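Side-chain contact in cytochrome c, class II (Shewanella frigidimarina, PDB 4ULV), which binds a covalently attached heme c whose iron can take up diatomic gases, and probably serves in gas sensing or electron transfer: residues Gln13-Leu18 with Ser52-Glu57. Numbering follows the deposited sequence.
Sequences QAAFGL and SKIPHE. With HEC (heme c), chain C.
The Phe16 ring lies between Pro55 and the heme. Over one face sits Pro55 CB, 3.9 Å from the ring centroid and 23° off the ring normal, a CH-pi contact shifted toward the rim, where Pro55 CB is 3.6 Å from Phe16 CZ. The opposite face rests nearly parallel on the porphyrin: heme ND stands over its centre, 3.3 Å above the ring plane, and Phe16 CD1 comes within 3.3 Å of the iron. CG of Phe16 is anti to the carbonyl carbon (chi1 -74°), which swings the ring off helix 5-30 and across the heme. One residue earlier, Ala15 CB meets the methyl CG2 of Ile54 at 3.7 Å and Pro55 CD at 4.0 Å, so the loop after helix 38-51 is joined to the helix through small apolar groups, with no hydrogen bond between the segments. Gln13, with its chain extended beyond CG, reaches a heme propionate instead: NE2 donates to heme O1D at 3.0 Å, nearly straight at 174°. Replacing Phe16 by an alanine is likely to leave Pro55 CB without its aromatic partner and open a gap over the iron. In cytochromes c', a bulky apolar residue on the face away from the axial histidine, here His122, characteristically restricts access to the iron; Phe16 is placed to do so and, with Pro55 on one face and the porphyrin on the other, probably has little room to tilt.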
loop_
_atom_site.group_PDB
_atom_site.type_symbol
_atom_site.label_atom_id
_atom_site.label_comp_id
_atom_site.label_asym_id
_atom_site.label_seq_id
_atom_site.Cartn_x
_atom_site.Cartn_y
_atom_site.Cartn_z
ATOM N N GLN A 13 -6.146 -5.472 -6.898
ATOM C CA GLN A 13 -7.223 -4.451 -6.849
ATOM C C GLN A 13 -7.136 -3.498 -5.636
ATOM O O GLN A 13 -7.277 -2.276 -5.751
ATOM C CB GLN A 13 -8.615 -5.078 -6.908
ATOM C CG GLN A 13 -8.880 -5.779 -8.234
ATOM C CD GLN A 13 -10.206 -6.537 -8.249
ATOM O OE1 GLN A 13 -10.726 -6.926 -7.194
ATOM N NE2 GLN A 13 -10.727 -6.764 -9.456
ATOM N N ALA A 14 -6.821 -4.080 -4.479
ATOM C CA ALA A 14 -6.667 -3.314 -3.245
ATOM C C ALA A 14 -5.515 -2.298 -3.423
ATOM O O ALA A 14 -5.673 -1.134 -3.090
ATOM C CB ALA A 14 -6.350 -4.203 -2.063
ATOM N N ALA A 15 -4.435 -2.786 -4.024
ATOM C CA ALA A 15 -3.267 -1.872 -4.233
ATOM C C ALA A 15 -3.573 -0.728 -5.181
ATOM O O ALA A 15 -3.268 0.434 -4.916
ATOM C CB ALA A 15 -2.069 -2.733 -4.734
ATOM N N PHE A 16 -4.225 -1.081 -6.284
ATOM C CA PHE A 16 -4.626 -0.042 -7.238
ATOM C C PHE A 16 -5.580 0.965 -6.650
ATOM O O PHE A 16 -5.484 2.167 -6.945
ATOM C CB PHE A 16 -5.179 -0.621 -8.533
ATOM C CG PHE A 16 -4.130 -1.226 -9.448
ATOM C CD1 PHE A 16 -3.075 -0.468 -9.963
ATOM C CD2 PHE A 16 -4.257 -2.541 -9.840
ATOM C CE1 PHE A 16 -2.181 -1.071 -10.828
ATOM C CE2 PHE A 16 -3.388 -3.130 -10.678
ATOM C CZ PHE A 16 -2.319 -2.407 -11.152
ATOM N N GLY A 17 -6.509 0.528 -5.815
ATOM C CA GLY A 17 -7.339 1.481 -5.169
ATOM C C GLY A 17 -6.607 2.500 -4.319
ATOM O O GLY A 17 -6.955 3.666 -4.234
ATOM N N LEU A 18 -5.657 1.975 -3.575
ATOM C CA LEU A 18 -4.814 2.854 -2.724
ATOM C C LEU A 18 -3.966 3.844 -3.572
ATOM O O LEU A 18 -3.857 5.017 -3.203
ATOM C CB LEU A 18 -3.957 2.078 -1.771
ATOM C CG LEU A 18 -4.685 1.195 -0.760
ATOM C CD1 LEU A 18 -3.595 0.437 -0.039
ATOM C CD2 LEU A 18 -5.532 1.972 0.183
ATOM N N SER A 52 3.303 1.532 -6.014
ATOM C CA SER A 52 3.477 1.101 -7.358
ATOM C C SER A 52 4.178 -0.225 -7.515
ATOM O O SER A 52 4.037 -0.917 -8.522
ATOM C CB SER A 52 4.224 2.176 -8.183
ATOM O OG SER A 52 5.601 2.191 -7.861
ATOM N N LYS A 53 4.939 -0.591 -6.473
ATOM C CA LYS A 53 5.662 -1.836 -6.467
ATOM C C LYS A 53 4.842 -3.063 -5.970
ATOM O O LYS A 53 5.358 -4.165 -6.016
ATOM C CB LYS A 53 6.912 -1.713 -5.604
ATOM C CG LYS A 53 7.915 -0.667 -6.139
ATOM C CD LYS A 53 9.145 -0.601 -5.298
ATOM C CE LYS A 53 9.067 0.554 -4.358
ATOM N NZ LYS A 53 10.352 0.752 -3.639
ATOM N N ILE A 54 3.636 -2.770 -5.528
ATOM C CA ILE A 54 2.761 -3.819 -4.865
ATOM C C ILE A 54 1.922 -4.681 -5.842
ATOM O O ILE A 54 1.949 -5.896 -5.739
ATOM C CB ILE A 54 1.898 -3.182 -3.805
ATOM C CG1 ILE A 54 2.694 -2.501 -2.700
ATOM C CG2 ILE A 54 0.916 -4.212 -3.155
ATOM C CD1 ILE A 54 3.641 -3.320 -1.986
ATOM N N PRO A 55 1.215 -4.093 -6.816
ATOM C CA PRO A 55 0.175 -4.930 -7.520
ATOM C C PRO A 55 0.715 -5.959 -8.470
ATOM O O PRO A 55 0.001 -6.958 -8.756
ATOM C CB PRO A 55 -0.673 -3.926 -8.307
ATOM C CG PRO A 55 0.255 -2.725 -8.462
ATOM C CD PRO A 55 1.079 -2.671 -7.191
ATOM N N HIS A 56 1.933 -5.787 -9.038
ATOM C CA HIS A 56 2.427 -6.727 -10.017
ATOM C C HIS A 56 2.345 -8.208 -9.534
ATOM O O HIS A 56 2.039 -9.102 -10.349
ATOM C CB HIS A 56 3.854 -6.365 -10.387
ATOM C CG HIS A 56 4.445 -7.276 -11.384
ATOM N ND1 HIS A 56 5.259 -8.328 -11.038
ATOM C CD2 HIS A 56 4.336 -7.323 -12.722
ATOM C CE1 HIS A 56 5.633 -8.978 -12.119
ATOM N NE2 HIS A 56 5.076 -8.387 -13.157
ATOM N N GLU A 57 2.700 -8.445 -8.285
ATOM C CA GLU A 57 2.710 -9.784 -7.684
ATOM C C GLU A 57 1.366 -10.511 -7.872
ATOM O O GLU A 57 1.359 -11.753 -7.962
ATOM C CB GLU A 57 3.042 -9.665 -6.219
ATOM C CG GLU A 57 3.220 -11.042 -5.536
ATOM C CD GLU A 57 3.652 -11.010 -4.104
ATOM O OE1 GLU A 57 3.908 -9.883 -3.573
ATOM O OE2 GLU A 57 3.833 -12.127 -3.537
HETATM FE FE HEC C . -4.375 0.466 -12.905
HETATM C CHA HEC C . -7.007 -1.560 -12.034
HETATM C CHB HEC C . -5.681 2.932 -11.016
HETATM C CHC HEC C . -1.483 2.214 -13.234
HETATM C CHD HEC C . -3.034 -2.079 -14.709
HETATM N NA HEC C . -6.070 0.617 -11.692
HETATM C C1A HEC C . -7.049 -0.282 -11.470
HETATM C C2A HEC C . -8.051 0.235 -10.637
HETATM C C3A HEC C . -7.674 1.510 -10.350
HETATM C C4A HEC C . -6.425 1.725 -11.016
HETATM C CMA HEC C . -8.418 2.504 -9.526
HETATM C CAA HEC C . -9.311 -0.509 -10.179
HETATM C CBA HEC C . -9.019 -1.283 -8.878
HETATM C CGA HEC C . -10.255 -1.976 -8.313
HETATM O O1A HEC C . -10.657 -2.998 -8.864
HETATM O O2A HEC C . -10.775 -1.497 -7.292
HETATM N NB HEC C . -3.633 2.241 -12.151
HETATM C C1B HEC C . -4.345 3.196 -11.491
HETATM C C2B HEC C . -3.691 4.433 -11.399
HETATM C C3B HEC C . -2.510 4.178 -12.031
HETATM C C4B HEC C . -2.472 2.866 -12.493
HETATM C CMB HEC C . -4.215 5.695 -10.842
HETATM C CAB HEC C . -1.344 5.118 -12.282
HETATM C CBB HEC C . -1.028 6.076 -11.140
HETATM N NC HEC C . -2.493 0.116 -13.772
HETATM C C1C HEC C . -1.427 1.002 -13.882
HETATM C C2C HEC C . -0.399 0.440 -14.663
HETATM C C3C HEC C . -0.831 -0.817 -15.081
HETATM C C4C HEC C . -2.146 -0.948 -14.496
HETATM C CMC HEC C . 0.914 1.166 -14.971
HETATM C CAC HEC C . -0.173 -1.825 -15.971
HETATM C CBC HEC C . 1.321 -1.880 -16.065
HETATM N ND HEC C . -4.907 -1.516 -13.281
HETATM C C1D HEC C . -4.317 -2.348 -14.127
HETATM C C2D HEC C . -5.080 -3.529 -14.365
HETATM C C3D HEC C . -6.152 -3.416 -13.526
HETATM C C4D HEC C . -6.059 -2.140 -12.916
HETATM C CMD HEC C . -4.741 -4.672 -15.231
HETATM C CAD HEC C . -7.213 -4.446 -13.294
HETATM C CBD HEC C . -7.009 -5.239 -12.000
HETATM C CGD HEC C . -8.100 -6.298 -11.752
HETATM O O1D HEC C . -9.308 -5.935 -11.985
HETATM O O2D HEC C . -7.695 -7.421 -11.422
#